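Local atomic coordinates of cysteine protease-like virA (Shigella flexneri, PDB entry 3EB8), a protein that acts as a secreted virulence effector required for entry into epithelial cells and for bacterial spread, although its proposed alpha-tubulin protease activity is disputed. Residues Q196-K199 with I200-N204; L217-T220 with S221-D225. One frame throughout, in Å; residues are numbered along the deposited sequence.

Interaction 1 of 2, residues Q196-K199 with I200-N204; sequences QVNK and IINSN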
# COMPACT_ATOMS: atom_id res chain seq x y z
N GLN A 196 26.43 -13.06 -8.32
CA GLN A 196 26.13 -11.66 -8.57
C GLN A 196 25.43 -10.98 -7.40
O GLN A 196 25.88 -9.94 -6.92
CB GLN A 196 25.30 -11.50 -9.85
CG GLN A 196 26.11 -11.61 -11.14
CD GLN A 196 25.31 -12.25 -12.26
OE1 GLN A 196 24.15 -12.62 -12.08
NE2 GLN A 196 25.93 -12.39 -13.42
N VAL A 197 24.32 -11.56 -6.95
CA VAL A 197 23.56 -10.96 -5.86
C VAL A 197 24.42 -10.89 -4.60
O VAL A 197 24.35 -9.91 -3.86
CB VAL A 197 22.26 -11.73 -5.55
CG1 VAL A 197 21.67 -12.32 -6.81
CG2 VAL A 197 22.49 -12.82 -4.52
N ASN A 198 25.23 -11.91 -4.37
CA ASN A 198 26.09 -11.93 -3.21
C ASN A 198 27.02 -10.72 -3.16
O ASN A 198 27.41 -10.26 -2.08
CB ASN A 198 26.90 -13.22 -3.15
CG ASN A 198 27.65 -13.36 -1.86
OD1 ASN A 198 28.88 -13.31 -1.85
ND2 ASN A 198 26.92 -13.50 -0.75
N LYS A 199 27.37 -10.20 -4.33
CA LYS A 199 28.19 -9.00 -4.44
C LYS A 199 27.46 -7.77 -3.87
O LYS A 199 27.92 -7.15 -2.91
CB LYS A 199 28.58 -8.77 -5.90
CG LYS A 199 28.87 -7.32 -6.28
CD LYS A 199 30.30 -6.93 -5.98
CE LYS A 199 30.54 -5.49 -6.38
NZ LYS A 199 29.45 -4.62 -5.88
N ILE A 200 26.33 -7.43 -4.48
CA ILE A 200 25.48 -6.34 -4.03
C ILE A 200 25.14 -6.42 -2.54
O ILE A 200 25.33 -5.46 -1.78
CB ILE A 200 24.14 -6.38 -4.76
CG1 ILE A 200 24.37 -6.45 -6.27
CG2 ILE A 200 23.32 -5.19 -4.41
CD1 ILE A 200 23.07 -6.59 -7.03
N ILE A 201 24.60 -7.57 -2.13
CA ILE A 201 24.14 -7.77 -0.77
C ILE A 201 25.24 -7.43 0.20
O ILE A 201 25.03 -6.66 1.14
CB ILE A 201 23.62 -9.22 -0.57
CG1 ILE A 201 22.16 -9.29 -1.01
CG2 ILE A 201 23.75 -9.67 0.88
CD1 ILE A 201 21.71 -10.67 -1.43
N ASN A 202 26.43 -7.98 -0.05
CA ASN A 202 27.58 -7.70 0.81
C ASN A 202 28.08 -6.26 0.74
O ASN A 202 28.55 -5.72 1.74
CB ASN A 202 28.71 -8.71 0.56
CG ASN A 202 28.57 -9.94 1.43
OD1 ASN A 202 28.41 -9.84 2.65
ND2 ASN A 202 28.63 -11.12 0.81
N SER A 203 27.94 -5.63 -0.43
CA SER A 203 28.25 -4.20 -0.56
C SER A 203 27.36 -3.35 0.34
O SER A 203 27.79 -2.32 0.84
CB SER A 203 28.10 -3.73 -2.02
OG SER A 203 29.22 -4.06 -2.82
N ASN A 204 26.11 -3.78 0.52
CA ASN A 204 25.11 -2.97 1.22
C ASN A 204 24.83 -3.38 2.65
O ASN A 204 24.02 -2.75 3.32
CB ASN A 204 23.78 -2.94 0.44
CG ASN A 204 23.82 -2.00 -0.73
OD1 ASN A 204 23.80 -0.77 -0.56
ND2 ASN A 204 23.90 -2.55 -1.94
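Ile201 N to Val197 O and Ser203 N to Lys199 O, both 2.9 Å, are i to i+4 hydrogen bonds of the alpha-helix 194-204. The same four-residue spacing brings side chains together on its flank. The CB of Lys199 points away from 200-204, but bends in its chain at chi2 (86°) and chi4 (46°) curl it back along the helix, and NZ donates to Ser203 OG at 3.1 Å. At Ile200 O two donors of Asn204 converge: the backbone N and, at 3.2 Å, the side-chain ND2, which comes in above the carbonyl plane and is also bonded to Asp172 of helix 167-176. Asn202 ND2 makes a weak hydrogen bond to Asn198 O at 3.3 Å, while its OD1 is taken by Lys216 on the next helix. The amides of Asn198 and Asn202 stand almost perpendicular, with planes 88° apart. On the buried side Val197 and Ile201 lie side by side, pointing the same way toward helix 210-221; Ile200, turned to another face, packs on Leu169 of helix 167-176. Within the apolar pair the touching atoms are Val197 CG2 and Ile201 CD1, 3.8 Å apart.

Interaction 2 of 2, residues L217-T220 with S221-D225; sequences LLFT and SLFQD
Ser221 N to Leu217 O and Leu222 N to Leu218 O, each 3.1 Å, are the closing i to i+4 hydrogen bonds of helix 210-221, after which the regular hydrogen bonding ends; the peptide between Leu222 and Phe223 is doubtful as modelled, its carbonyl oxygen lying too close to that of Phe219. Phe223 packs against Phe219, one turn earlier. Its ring receives Phe219 CB over one face, in a CH-pi contact 4.2 Å from the Phe223 ring centroid and 12° off the ring normal. The Phe219 and Phe223 rings themselves meet obliquely, their centroids 5.8 Å apart and their planes inclined by 31°. Leu222 fills the adjoining side: its CG, anti to the carbonyl carbon, runs back along the helix and carries CD1 to Phe219 CD2 at 3.9 Å and to Leu218 CG at 4.2 Å. Thr220 and Gln224 extend alongside one another; Thr220 OG1 is hydrogen-bonded to Lys216 O, one turn earlier, and Ser221 OG to Arg298. Asp225 then serves as N-cap of helix 226-234, its OD1 accepting from Ala227 N. Leu218, Phe219 and Leu222 pack on Phe160 of strand 157-160, Leu218 and Phe219 also touch Ile163 of strand 163-164, and Thr220 and Gln224 face helix 194-204.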
# COMPACT_ATOMS: atom_id res chain seq x y z
N LEU A 217 21.35 -13.29 4.39
CA LEU A 217 20.99 -14.63 3.97
C LEU A 217 19.62 -14.59 3.33
O LEU A 217 19.40 -15.14 2.25
CB LEU A 217 20.93 -15.54 5.18
CG LEU A 217 21.55 -16.92 5.00
CD1 LEU A 217 23.07 -16.77 4.98
CD2 LEU A 217 21.08 -17.81 6.14
N LEU A 218 18.70 -13.94 4.02
CA LEU A 218 17.33 -13.80 3.58
C LEU A 218 17.28 -13.17 2.19
O LEU A 218 16.68 -13.73 1.27
CB LEU A 218 16.57 -12.93 4.58
CG LEU A 218 15.09 -12.66 4.31
CD1 LEU A 218 14.39 -13.98 4.06
CD2 LEU A 218 14.47 -11.92 5.50
N PHE A 219 17.92 -12.02 2.04
CA PHE A 219 17.87 -11.32 0.76
C PHE A 219 18.68 -12.02 -0.31
O PHE A 219 18.45 -11.80 -1.49
CB PHE A 219 18.28 -9.85 0.89
CG PHE A 219 17.38 -9.07 1.80
CD1 PHE A 219 17.90 -8.32 2.84
CD2 PHE A 219 16.00 -9.13 1.64
CE1 PHE A 219 17.05 -7.62 3.69
CE2 PHE A 219 15.16 -8.43 2.49
CZ PHE A 219 15.69 -7.67 3.51
N THR A 220 19.63 -12.85 0.08
CA THR A 220 20.38 -13.61 -0.91
C THR A 220 19.49 -14.63 -1.60
O THR A 220 19.56 -14.82 -2.81
CB THR A 220 21.60 -14.33 -0.29
OG1 THR A 220 22.59 -13.36 0.08
CG2 THR A 220 22.22 -15.30 -1.29
N SER A 221 18.64 -15.28 -0.80
CA SER A 221 17.70 -16.27 -1.30
C SER A 221 16.63 -15.59 -2.15
O SER A 221 16.48 -15.91 -3.33
CB SER A 221 17.07 -17.04 -0.13
OG SER A 221 15.87 -17.68 -0.53
N LEU A 222 15.88 -14.66 -1.57
CA LEU A 222 15.06 -13.78 -2.40
C LEU A 222 16.12 -13.18 -3.29
O LEU A 222 17.31 -13.36 -3.04
CB LEU A 222 14.41 -12.70 -1.57
CG LEU A 222 13.67 -13.04 -0.28
CD1 LEU A 222 13.38 -11.77 0.53
CD2 LEU A 222 12.40 -13.79 -0.60
N PHE A 223 15.74 -12.47 -4.33
CA PHE A 223 16.73 -11.83 -5.21
C PHE A 223 17.19 -12.80 -6.29
O PHE A 223 17.50 -12.40 -7.41
CB PHE A 223 17.96 -11.30 -4.45
CG PHE A 223 17.74 -9.97 -3.75
CD1 PHE A 223 16.51 -9.63 -3.21
CD2 PHE A 223 18.79 -9.07 -3.61
CE1 PHE A 223 16.33 -8.43 -2.55
CE2 PHE A 223 18.61 -7.84 -2.95
CZ PHE A 223 17.38 -7.53 -2.42
N GLN A 224 17.25 -14.08 -5.94
CA GLN A 224 17.40 -15.14 -6.91
C GLN A 224 16.04 -15.77 -7.22
O GLN A 224 15.94 -16.65 -8.06
CB GLN A 224 18.36 -16.22 -6.40
CG GLN A 224 19.77 -15.71 -6.16
CD GLN A 224 20.67 -16.81 -5.66
OE1 GLN A 224 20.91 -16.94 -4.45
NE2 GLN A 224 21.13 -17.66 -6.58
N ASP A 225 15.00 -15.35 -6.51
CA ASP A 225 13.69 -15.90 -6.77
C ASP A 225 12.96 -15.02 -7.79
O ASP A 225 12.58 -13.90 -7.49
CB ASP A 225 12.91 -16.05 -5.47
CG ASP A 225 11.55 -16.66 -5.67
OD1 ASP A 225 11.14 -16.87 -6.84
OD2 ASP A 225 10.88 -16.92 -4.66

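How the interactions relate
Interactions 1 and 2 lie in consecutive helices, 194-204 and 210-221, and their centres are about 11 Å apart. Both fall in the region assigned to tubulin binding. The buried side of interaction 1 meets the end of the second helix directly: Ile201 CD1 lies 3.2 Å from Thr220 OG1, and Val197 CG2 is 3.9 Å from Thr220 O. The turn that follows adds to this interface, since Val197 CG1 packs 3.9 Å from Gln224 CG and Ile201 also touches Phe223. The apolar i, i+4 pair of one helix thus packs against the C-terminal end of the next helix and the residues after it.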